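Abbfa_003403 (Acinetobacter baumannii, PDB 4ZXH) is a four-domain nonribosomal peptide synthetase that probably activates an amino acid, loads it onto phosphopantetheine, condenses it with an acyl partner and releases the product through a thioesterase. Local coordinates at residues A209-S214 and P933-P938; R337-E340 and K345-G348; T984-I989 and D999-L1004. All blocks are in the same frame, centred on the assembly; numbering follows the deposited sequence.

Contact 1 of 3, residues A209-S214 and P933-P938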
loop_
_atom_site.group_PDB
_atom_site.type_symbol
_atom_site.label_atom_id
_atom_site.label_comp_id
_atom_site.label_asym_id
_atom_site.label_seq_id
_atom_site.Cartn_x
_atom_site.Cartn_y
_atom_site.Cartn_z
ATOM N N ALA A 209 -9.193 9.811 -14.021
ATOM C CA ALA A 209 -9.160 10.051 -12.580
ATOM C C ALA A 209 -7.935 9.406 -11.979
ATOM O O ALA A 209 -7.566 8.293 -12.365
ATOM C CB ALA A 209 -10.412 9.515 -11.916
ATOM N N PRO A 210 -7.296 10.087 -11.025
ATOM C CA PRO A 210 -6.200 9.395 -10.348
ATOM C C PRO A 210 -6.718 8.233 -9.484
ATOM O O PRO A 210 -7.850 8.214 -9.004
ATOM C CB PRO A 210 -5.578 10.488 -9.483
ATOM C CG PRO A 210 -6.717 11.346 -9.149
ATOM C CD PRO A 210 -7.622 11.362 -10.370
ATOM N N HIS A 211 -5.857 7.253 -9.313
ATOM C CA HIS A 211 -6.120 6.107 -8.478
ATOM C C HIS A 211 -6.340 6.530 -7.033
ATOM O O HIS A 211 -7.231 6.008 -6.361
ATOM C CB HIS A 211 -4.946 5.140 -8.600
ATOM C CG HIS A 211 -5.043 3.938 -7.725
ATOM N ND1 HIS A 211 -5.715 2.796 -8.106
ATOM C CD2 HIS A 211 -4.530 3.689 -6.494
ATOM C CE1 HIS A 211 -5.612 1.893 -7.144
ATOM N NE2 HIS A 211 -4.902 2.411 -6.155
ATOM N N VAL A 212 -5.538 7.483 -6.565
ATOM C CA VAL A 212 -5.627 7.976 -5.189
ATOM C C VAL A 212 -5.216 9.452 -5.147
ATOM O O VAL A 212 -4.435 9.919 -5.988
ATOM C CB VAL A 212 -4.748 7.127 -4.224
ATOM C CG1 VAL A 212 -3.289 7.130 -4.646
ATOM C CG2 VAL A 212 -4.857 7.622 -2.818
ATOM N N HIS A 213 -5.766 10.197 -4.191
ATOM C CA HIS A 213 -5.430 11.607 -4.024
ATOM C C HIS A 213 -4.006 11.745 -3.533
ATOM O O HIS A 213 -3.391 10.772 -3.123
ATOM C CB HIS A 213 -6.366 12.271 -3.032
ATOM C CG HIS A 213 -6.219 11.741 -1.641
ATOM N ND1 HIS A 213 -5.184 12.112 -0.807
ATOM C CD2 HIS A 213 -6.957 10.842 -0.949
ATOM C CE1 HIS A 213 -5.304 11.478 0.345
ATOM N NE2 HIS A 213 -6.368 10.698 0.283
ATOM N N SER A 214 -3.494 12.966 -3.523
ATOM C CA SER A 214 -2.104 13.174 -3.148
ATOM C C SER A 214 -2.011 14.167 -2.012
ATOM O O SER A 214 -1.123 15.016 -1.986
ATOM C CB SER A 214 -1.285 13.656 -4.343
ATOM O OG SER A 214 -1.565 12.878 -5.499
ATOM N N PRO A 933 -0.069 -0.855 0.455
ATOM C CA PRO A 933 -1.178 -0.580 -0.466
ATOM C C PRO A 933 -0.760 -1.034 -1.841
ATOM O O PRO A 933 0.436 -0.991 -2.139
ATOM C CB PRO A 933 -1.342 0.940 -0.411
ATOM C CG PRO A 933 -0.749 1.327 0.878
ATOM C CD PRO A 933 0.352 0.344 1.191
ATOM N N ALA A 934 -1.714 -1.451 -2.660
ATOM C CA ALA A 934 -1.409 -2.008 -3.965
ATOM C C ALA A 934 -0.610 -1.041 -4.829
ATOM O O ALA A 934 0.276 -1.459 -5.572
ATOM C CB ALA A 934 -2.673 -2.408 -4.663
ATOM N N TYR A 935 -0.907 0.249 -4.736
ATOM C CA TYR A 935 -0.225 1.200 -5.601
ATOM C C TYR A 935 1.226 1.413 -5.184
ATOM O O TYR A 935 1.996 1.997 -5.931
ATOM C CB TYR A 935 -0.971 2.545 -5.650
ATOM C CG TYR A 935 -1.052 3.329 -4.358
ATOM C CD1 TYR A 935 -2.143 3.185 -3.495
ATOM C CD2 TYR A 935 -0.062 4.249 -4.016
ATOM C CE1 TYR A 935 -2.233 3.921 -2.315
ATOM C CE2 TYR A 935 -0.145 4.987 -2.838
ATOM C CZ TYR A 935 -1.233 4.818 -1.992
ATOM O OH TYR A 935 -1.304 5.546 -0.824
ATOM N N MET A 936 1.613 0.915 -4.013
ATOM C CA MET A 936 2.997 1.050 -3.574
ATOM C C MET A 936 3.839 -0.234 -3.754
ATOM O O MET A 936 4.974 -0.319 -3.274
ATOM C CB MET A 936 3.018 1.519 -2.118
ATOM C CG MET A 936 2.479 2.935 -1.992
ATOM S SD MET A 936 2.263 3.578 -0.329
ATOM C CE MET A 936 3.973 3.795 0.164
ATOM N N VAL A 937 3.287 -1.225 -4.451
ATOM C CA VAL A 937 4.008 -2.471 -4.690
ATOM C C VAL A 937 4.804 -2.416 -5.983
ATOM O O VAL A 937 4.214 -2.274 -7.055
ATOM C CB VAL A 937 3.067 -3.667 -4.774
ATOM C CG1 VAL A 937 3.865 -4.926 -5.151
ATOM C CG2 VAL A 937 2.323 -3.840 -3.471
ATOM N N PRO A 938 6.143 -2.532 -5.887
ATOM C CA PRO A 938 7.049 -2.383 -7.036
ATOM C C PRO A 938 6.743 -3.345 -8.166
ATOM O O PRO A 938 6.297 -4.465 -7.922
ATOM C CB PRO A 938 8.427 -2.671 -6.436
ATOM C CG PRO A 938 8.296 -2.245 -5.029
ATOM C CD PRO A 938 6.895 -2.660 -4.630
#

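Contact 2 of 3, residues R337-E340 and K345-G348. With PNS (4'-phosphopantetheine), chain B.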
loop_
_atom_site.group_PDB
_atom_site.type_symbol
_atom_site.label_atom_id
_atom_site.label_comp_id
_atom_site.label_asym_id
_atom_site.label_seq_id
_atom_site.Cartn_x
_atom_site.Cartn_y
_atom_site.Cartn_z
ATOM N N ARG A 337 -22.010 -0.107 -10.078
ATOM C CA ARG A 337 -22.010 -0.361 -11.507
ATOM C C ARG A 337 -20.983 0.528 -12.203
ATOM O O ARG A 337 -20.410 0.131 -13.213
ATOM C CB ARG A 337 -23.406 -0.146 -12.098
ATOM C CG ARG A 337 -23.513 -0.492 -13.580
ATOM C CD ARG A 337 -23.249 -1.968 -13.803
ATOM N NE ARG A 337 -23.471 -2.381 -15.187
ATOM C CZ ARG A 337 -22.528 -2.411 -16.125
ATOM N NH1 ARG A 337 -21.279 -2.049 -15.841
ATOM N NH2 ARG A 337 -22.835 -2.809 -17.353
ATOM N N VAL A 338 -20.742 1.725 -11.673
ATOM C CA VAL A 338 -19.724 2.599 -12.259
ATOM C C VAL A 338 -18.327 2.020 -12.033
ATOM O O VAL A 338 -17.483 2.057 -12.934
ATOM C CB VAL A 338 -19.776 4.028 -11.687
ATOM C CG1 VAL A 338 -18.593 4.852 -12.197
ATOM C CG2 VAL A 338 -21.076 4.697 -12.064
ATOM N N VAL A 339 -18.076 1.479 -10.840
ATOM C CA VAL A 339 -16.756 0.933 -10.556
ATOM C C VAL A 339 -16.522 -0.285 -11.430
ATOM O O VAL A 339 -15.422 -0.489 -11.937
ATOM C CB VAL A 339 -16.589 0.573 -9.087
ATOM C CG1 VAL A 339 -15.415 -0.373 -8.905
ATOM C CG2 VAL A 339 -16.380 1.827 -8.278
ATOM N N GLU A 340 -17.573 -1.070 -11.637
ATOM C CA GLU A 340 -17.501 -2.220 -12.535
ATOM C C GLU A 340 -17.096 -1.799 -13.955
ATOM O O GLU A 340 -16.283 -2.467 -14.584
ATOM C CB GLU A 340 -18.839 -2.968 -12.543
ATOM C CG GLU A 340 -19.003 -4.045 -13.617
ATOM C CD GLU A 340 -20.349 -4.799 -13.519
ATOM O OE1 GLU A 340 -21.127 -4.572 -12.558
ATOM O OE2 GLU A 340 -20.628 -5.622 -14.417
ATOM N N LYS A 345 -7.832 -0.412 -10.706
ATOM C CA LYS A 345 -7.061 -1.423 -10.003
ATOM C C LYS A 345 -7.612 -1.554 -8.603
ATOM O O LYS A 345 -7.575 -0.598 -7.846
ATOM C CB LYS A 345 -5.581 -1.058 -9.933
ATOM C CG LYS A 345 -4.726 -2.149 -9.295
ATOM C CD LYS A 345 -3.347 -1.654 -8.888
ATOM C CE LYS A 345 -2.376 -1.630 -10.050
ATOM N NZ LYS A 345 -1.122 -0.991 -9.587
ATOM N N ARG A 346 -8.125 -2.729 -8.251
ATOM C CA ARG A 346 -8.652 -2.928 -6.912
ATOM C C ARG A 346 -7.505 -2.910 -5.901
ATOM O O ARG A 346 -6.440 -3.465 -6.140
ATOM C CB ARG A 346 -9.443 -4.218 -6.831
ATOM C CG ARG A 346 -10.618 -4.281 -7.798
ATOM C CD ARG A 346 -11.585 -3.092 -7.693
ATOM N NE ARG A 346 -12.882 -3.456 -8.277
ATOM C CZ ARG A 346 -13.111 -3.566 -9.585
ATOM N NH1 ARG A 346 -12.135 -3.319 -10.451
ATOM N NH2 ARG A 346 -14.309 -3.914 -10.034
ATOM N N ASP A 347 -7.740 -2.241 -4.779
ATOM C CA ASP A 347 -6.694 -1.904 -3.833
ATOM C C ASP A 347 -7.362 -1.798 -2.450
ATOM O O ASP A 347 -8.154 -0.901 -2.196
ATOM C CB ASP A 347 -6.016 -0.598 -4.291
ATOM C CG ASP A 347 -4.869 -0.145 -3.390
ATOM O OD1 ASP A 347 -4.872 -0.437 -2.173
ATOM O OD2 ASP A 347 -3.973 0.560 -3.913
ATOM N N GLY A 348 -7.043 -2.730 -1.563
ATOM C CA GLY A 348 -7.697 -2.854 -0.270
ATOM C C GLY A 348 -7.397 -1.751 0.728
ATOM O O GLY A 348 -7.880 -1.772 1.865
HETATM O O23 PNS B . -14.465 -3.434 -5.753
HETATM P P24 PNS B . -15.858 -3.857 -6.136
HETATM O O25 PNS B . -16.146 -4.147 -7.584
HETATM O O27 PNS B . -16.808 -2.637 -5.678
HETATM C C28 PNS B . -16.786 -2.169 -4.333
HETATM C C29 PNS B . -17.821 -1.068 -4.180
HETATM C C30 PNS B . -19.155 -1.694 -4.590
HETATM C C31 PNS B . -17.459 0.097 -5.102
HETATM C C32 PNS B . -17.823 -0.568 -2.728
HETATM O O33 PNS B . -16.452 -0.386 -2.337
HETATM C C34 PNS B . -18.627 0.712 -2.598
HETATM O O35 PNS B . -19.829 0.759 -2.855
HETATM N N36 PNS B . -18.005 1.806 -2.182
HETATM C C37 PNS B . -18.688 3.080 -2.028
HETATM C C38 PNS B . -18.558 3.500 -0.564
HETATM C C39 PNS B . -19.777 4.266 -0.152
HETATM O O40 PNS B . -20.883 3.955 -0.569
HETATM N N41 PNS B . -19.527 5.271 0.676
HETATM C C42 PNS B . -20.466 6.195 1.263
HETATM C C43 PNS B . -19.543 7.267 1.805
HETATM S S44 PNS B . -19.492 8.598 0.598
#

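Contact 3 of 3, residues T984-I989 and D999-L1004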
loop_
_atom_site.group_PDB
_atom_site.type_symbol
_atom_site.label_atom_id
_atom_site.label_comp_id
_atom_site.label_asym_id
_atom_site.label_seq_id
_atom_site.Cartn_x
_atom_site.Cartn_y
_atom_site.Cartn_z
ATOM N N THR A 984 -10.759 -23.620 -13.430
ATOM C CA THR A 984 -12.104 -23.877 -13.929
ATOM C C THR A 984 -13.145 -22.932 -13.307
ATOM O O THR A 984 -14.046 -22.459 -13.986
ATOM C CB THR A 984 -12.501 -25.311 -13.670
ATOM O OG1 THR A 984 -11.655 -26.145 -14.454
ATOM C CG2 THR A 984 -13.895 -25.544 -14.122
ATOM N N THR A 985 -12.999 -22.616 -12.028
ATOM C CA THR A 985 -13.977 -21.740 -11.403
ATOM C C THR A 985 -13.812 -20.299 -11.893
ATOM O O THR A 985 -14.797 -19.653 -12.267
ATOM C CB THR A 985 -13.903 -21.798 -9.885
ATOM O OG1 THR A 985 -14.205 -23.131 -9.457
ATOM C CG2 THR A 985 -14.948 -20.945 -9.325
ATOM N N PHE A 986 -12.582 -19.803 -11.936
ATOM C CA PHE A 986 -12.340 -18.495 -12.551
ATOM C C PHE A 986 -12.892 -18.410 -13.968
ATOM O O PHE A 986 -13.556 -17.417 -14.298
ATOM C CB PHE A 986 -10.862 -18.162 -12.599
ATOM C CG PHE A 986 -10.329 -17.569 -11.334
ATOM C CD1 PHE A 986 -10.776 -18.029 -10.092
ATOM C CD2 PHE A 986 -9.345 -16.578 -11.384
ATOM C CE1 PHE A 986 -10.259 -17.498 -8.907
ATOM C CE2 PHE A 986 -8.825 -16.043 -10.215
ATOM C CZ PHE A 986 -9.271 -16.506 -8.969
ATOM N N GLU A 987 -12.626 -19.430 -14.794
ATOM C CA GLU A 987 -13.015 -19.421 -16.217
ATOM C C GLU A 987 -14.518 -19.287 -16.348
ATOM O O GLU A 987 -15.058 -18.457 -17.109
ATOM C CB GLU A 987 -12.578 -20.704 -16.931
ATOM C CG GLU A 987 -11.101 -20.720 -17.340
ATOM C CD GLU A 987 -10.645 -22.078 -17.898
ATOM O OE1 GLU A 987 -11.469 -23.020 -18.062
ATOM O OE2 GLU A 987 -9.431 -22.194 -18.179
ATOM N N GLN A 988 -15.187 -20.107 -15.540
ATOM C CA GLN A 988 -16.614 -20.349 -15.686
ATOM C C GLN A 988 -17.404 -19.082 -15.219
ATOM O O GLN A 988 -18.334 -18.603 -15.882
ATOM C CB GLN A 988 -17.088 -21.521 -14.868
ATOM C CG GLN A 988 -17.027 -22.729 -15.535
ATOM C CD GLN A 988 -18.346 -23.426 -15.609
ATOM O OE1 GLN A 988 -19.329 -23.211 -14.850
ATOM N NE2 GLN A 988 -18.319 -24.415 -16.401
ATOM N N ILE A 989 -16.939 -18.483 -14.123
ATOM C CA ILE A 989 -17.578 -17.322 -13.466
ATOM C C ILE A 989 -17.283 -15.956 -14.177
ATOM O O ILE A 989 -18.107 -15.036 -14.189
ATOM C CB ILE A 989 -17.117 -17.271 -11.974
ATOM C CG1 ILE A 989 -17.979 -16.359 -11.130
ATOM C CG2 ILE A 989 -15.722 -16.760 -11.866
ATOM C CD1 ILE A 989 -19.346 -16.880 -10.979
ATOM N N ASP A 999 -3.107 -14.989 -13.531
ATOM C CA ASP A 999 -4.103 -14.017 -13.958
ATOM C C ASP A 999 -4.892 -13.559 -12.762
ATOM O O ASP A 999 -5.352 -14.374 -11.965
ATOM C CB ASP A 999 -5.040 -14.602 -15.023
ATOM C CG ASP A 999 -4.334 -14.831 -16.352
ATOM O OD1 ASP A 999 -3.244 -14.244 -16.553
ATOM O OD2 ASP A 999 -4.862 -15.589 -17.191
ATOM N N ASP A 1000 -5.048 -12.247 -12.650
ATOM C CA ASP A 1000 -5.739 -11.646 -11.523
ATOM C C ASP A 1000 -7.253 -11.587 -11.780
ATOM O O ASP A 1000 -7.725 -11.179 -12.851
ATOM C CB ASP A 1000 -5.160 -10.261 -11.242
ATOM C CG ASP A 1000 -5.782 -9.594 -10.033
ATOM O OD1 ASP A 1000 -6.989 -9.245 -10.082
ATOM O OD2 ASP A 1000 -5.049 -9.410 -9.035
ATOM N N PHE A 1001 -8.005 -12.001 -10.773
ATOM C CA PHE A 1001 -9.441 -12.125 -10.894
ATOM C C PHE A 1001 -10.082 -10.822 -11.333
ATOM O O PHE A 1001 -10.943 -10.817 -12.201
ATOM C CB PHE A 1001 -10.012 -12.593 -9.562
ATOM C CG PHE A 1001 -11.492 -12.677 -9.529
ATOM C CD1 PHE A 1001 -12.152 -13.777 -10.072
ATOM C CD2 PHE A 1001 -12.234 -11.675 -8.914
ATOM C CE1 PHE A 1001 -13.544 -13.869 -10.034
ATOM C CE2 PHE A 1001 -13.627 -11.755 -8.859
ATOM C CZ PHE A 1001 -14.278 -12.851 -9.419
ATOM N N PHE A 1002 -9.641 -9.710 -10.755
ATOM C CA PHE A 1002 -10.292 -8.437 -11.011
ATOM C C PHE A 1002 -9.766 -7.792 -12.300
ATOM O O PHE A 1002 -10.507 -7.108 -13.002
ATOM C CB PHE A 1002 -10.120 -7.501 -9.803
ATOM C CG PHE A 1002 -10.796 -8.004 -8.557
ATOM C CD1 PHE A 1002 -12.145 -7.725 -8.316
ATOM C CD2 PHE A 1002 -10.101 -8.772 -7.633
ATOM C CE1 PHE A 1002 -12.788 -8.208 -7.170
ATOM C CE2 PHE A 1002 -10.733 -9.257 -6.481
ATOM C CZ PHE A 1002 -12.080 -8.981 -6.253
ATOM N N GLU A 1003 -8.498 -8.026 -12.622
ATOM C CA GLU A 1003 -7.966 -7.592 -13.910
ATOM C C GLU A 1003 -8.624 -8.319 -15.071
ATOM O O GLU A 1003 -8.815 -7.744 -16.133
ATOM C CB GLU A 1003 -6.459 -7.793 -13.968
ATOM C CG GLU A 1003 -5.687 -6.829 -13.084
ATOM C CD GLU A 1003 -4.203 -7.136 -13.021
ATOM O OE1 GLU A 1003 -3.755 -8.101 -13.686
ATOM O OE2 GLU A 1003 -3.485 -6.420 -12.286
ATOM N N LEU A 1004 -8.967 -9.588 -14.870
ATOM C CA LEU A 1004 -9.652 -10.354 -15.898
ATOM C C LEU A 1004 -11.098 -9.917 -16.150
ATOM O O LEU A 1004 -11.761 -10.449 -17.036
ATOM C CB LEU A 1004 -9.639 -11.830 -15.543
ATOM C CG LEU A 1004 -8.322 -12.585 -15.683
ATOM C CD1 LEU A 1004 -8.538 -13.991 -15.216
ATOM C CD2 LEU A 1004 -7.793 -12.568 -17.118
#

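Contact 1 of 3, residues A209-S214 and P933-P938
Tyr-935 reaches across to His-211 and Val-212, and its side chain meets His-211 near its root and Val-212 farther out. At the base, CB lies 3.8 Å from CD2 of His-211. Beyond CG, CD1 sits 3.9 Å from the same CD2, so the imidazole rests obliquely against the root of the tyrosine, the two ring planes turned 63° from one another. Farther along, CE1 and CZ are each 4.1 Å from CG1 of Val-212, which stands over the centre of the ring face, 4.0 Å from its centroid, in a CH-pi contact. A valine suits this place because a compact methyl can set its C-H bonds against the pi face. The meeting is one between domains: His-211 and Val-212 belong to a loop of the condensation domain, whereas Tyr-935 sits in a short 3-10 turn of the adenylation enzyme's C-terminal domain, closed by Met-936 N to Pro-933 O. Tyr-935 CG is placed between its own backbone N and carbonyl carbon, and with chi1 65° the ring projects from the turn toward the condensation-domain loop. At the tip, OH is hydrogen-bonded to NE of Arg-221, while NE2 of His-211 is hydrogen-bonded to OD2 of Asp-347.

Contact 2 of 3, residues R337-E340 and K345-G348
Helix 335-342 carries Val-339 past the extended loop of Arg-346, the two CA atoms 9.7 Å apart, a gap bridged mainly by the Arg-346 side chain. Both segments belong to the condensation domain and line part of the pocket that holds the phosphopantetheine arm, which enters from the carrier domain, where Ser-1008 N also bonds it. The arginine chain bends at chi2 (-54°) and then runs extended through chi3 (-160°), and the guanidinium lies with one face against CG1 of Val-339, which stands 3.9 Å from NH2, toward the rim of the flat group. A valine suits this spot, since its two methyls serve two neighbours: CG1 packs on the guanidinium, while CG2 meets the methyl carbon C31 of the cofactor at 3.8 Å. Contact with an apolar methyl on one face leaves the edge carrying NE and NH2 to the phosphate. NE donates to O23 at 3.0 Å, that oxygen lying in the guanidinium plane, and NH2 donates to O25. Arginine fits here because it can offer N-H groups to two phosphate oxygens at once, and its positive charge would probably offset the negative charge of the phosphate. NH1 is turned back to the carbonyl oxygen of Pro-344, which helps fix the rotation of the group. The straightest of the phosphate bonds runs from NH2 to O25, 3.1 Å long with an angle of 160° at the hydrogen.

Contact 3 of 3, residues T984-I989 and D999-L1004
Asp-999 meets Phe-986 through its backbone: the carbonyl O lies near the plane of the phenyl ring, at its edge, 4.2 Å from CE2. This is the core of the peptidyl carrier domain, whose fold is a small helical bundle; here helix 977-990 packs against the loop that leads to helix 1008-1022. Asp-1000 turns away from the helix, and its carboxylate shapes the loop instead. OD1 receives N of Phe-1002 at 2.8 Å (an Asx turn) and N of Glu-1003, the two together making an Asx motif. Aspartate suits the place because its short side chain can fold back on the amides that follow, and OD2 is hydrogen-bonded to OG of Ser-1035.

Phe-1001 carries the packing. Its CG is anti to the backbone N, and chi1 176° holds the ring out toward helix 977-990, where its edge is directed at the face of Phe-986 in a T-shaped pair, with centroids 5.3 Å apart and planes at 68°. CD1 stands over the centre of the Phe-986 ring, while CB touches CE2 of the same ring at 3.7 Å. Both rings are buried, and Leu-1014 of helix 1008-1022 touches both. One turn along the helix from Phe-986, CG2 of Ile-989 meets CE1 of Phe-1001 at 4.1 Å. Phe-1002 lays the face of its own ring against the Phe-1001 edge, with CD2 of Phe-1001 3.6 Å above its plane. Leu-1004 completes the helix-like turn, its N bonded to Asp-1000 O at 2.9 Å.

From the N terminus, the chain first enters contact 1 at 209-214 in the condensation domain. Before returning to it, the chain makes contact 2, a short loop of four intervening residues between 337-340 and 345-348, which lies wholly within the 718-residue excursion that contact 1 closes at 933-938, joining the condensation domain to the C-terminal domain of the adenylation enzyme. Contact 3 follows in series, closing a nine-residue loop inside the carrier domain. In space the three adjoin in part: Asp-347 of contact 2 also reaches Tyr-935 N of contact 1, while Arg-346 packs on Phe-1002 of contact 3. Contacts 1 and 3 do not touch; residues 345-348 touch both.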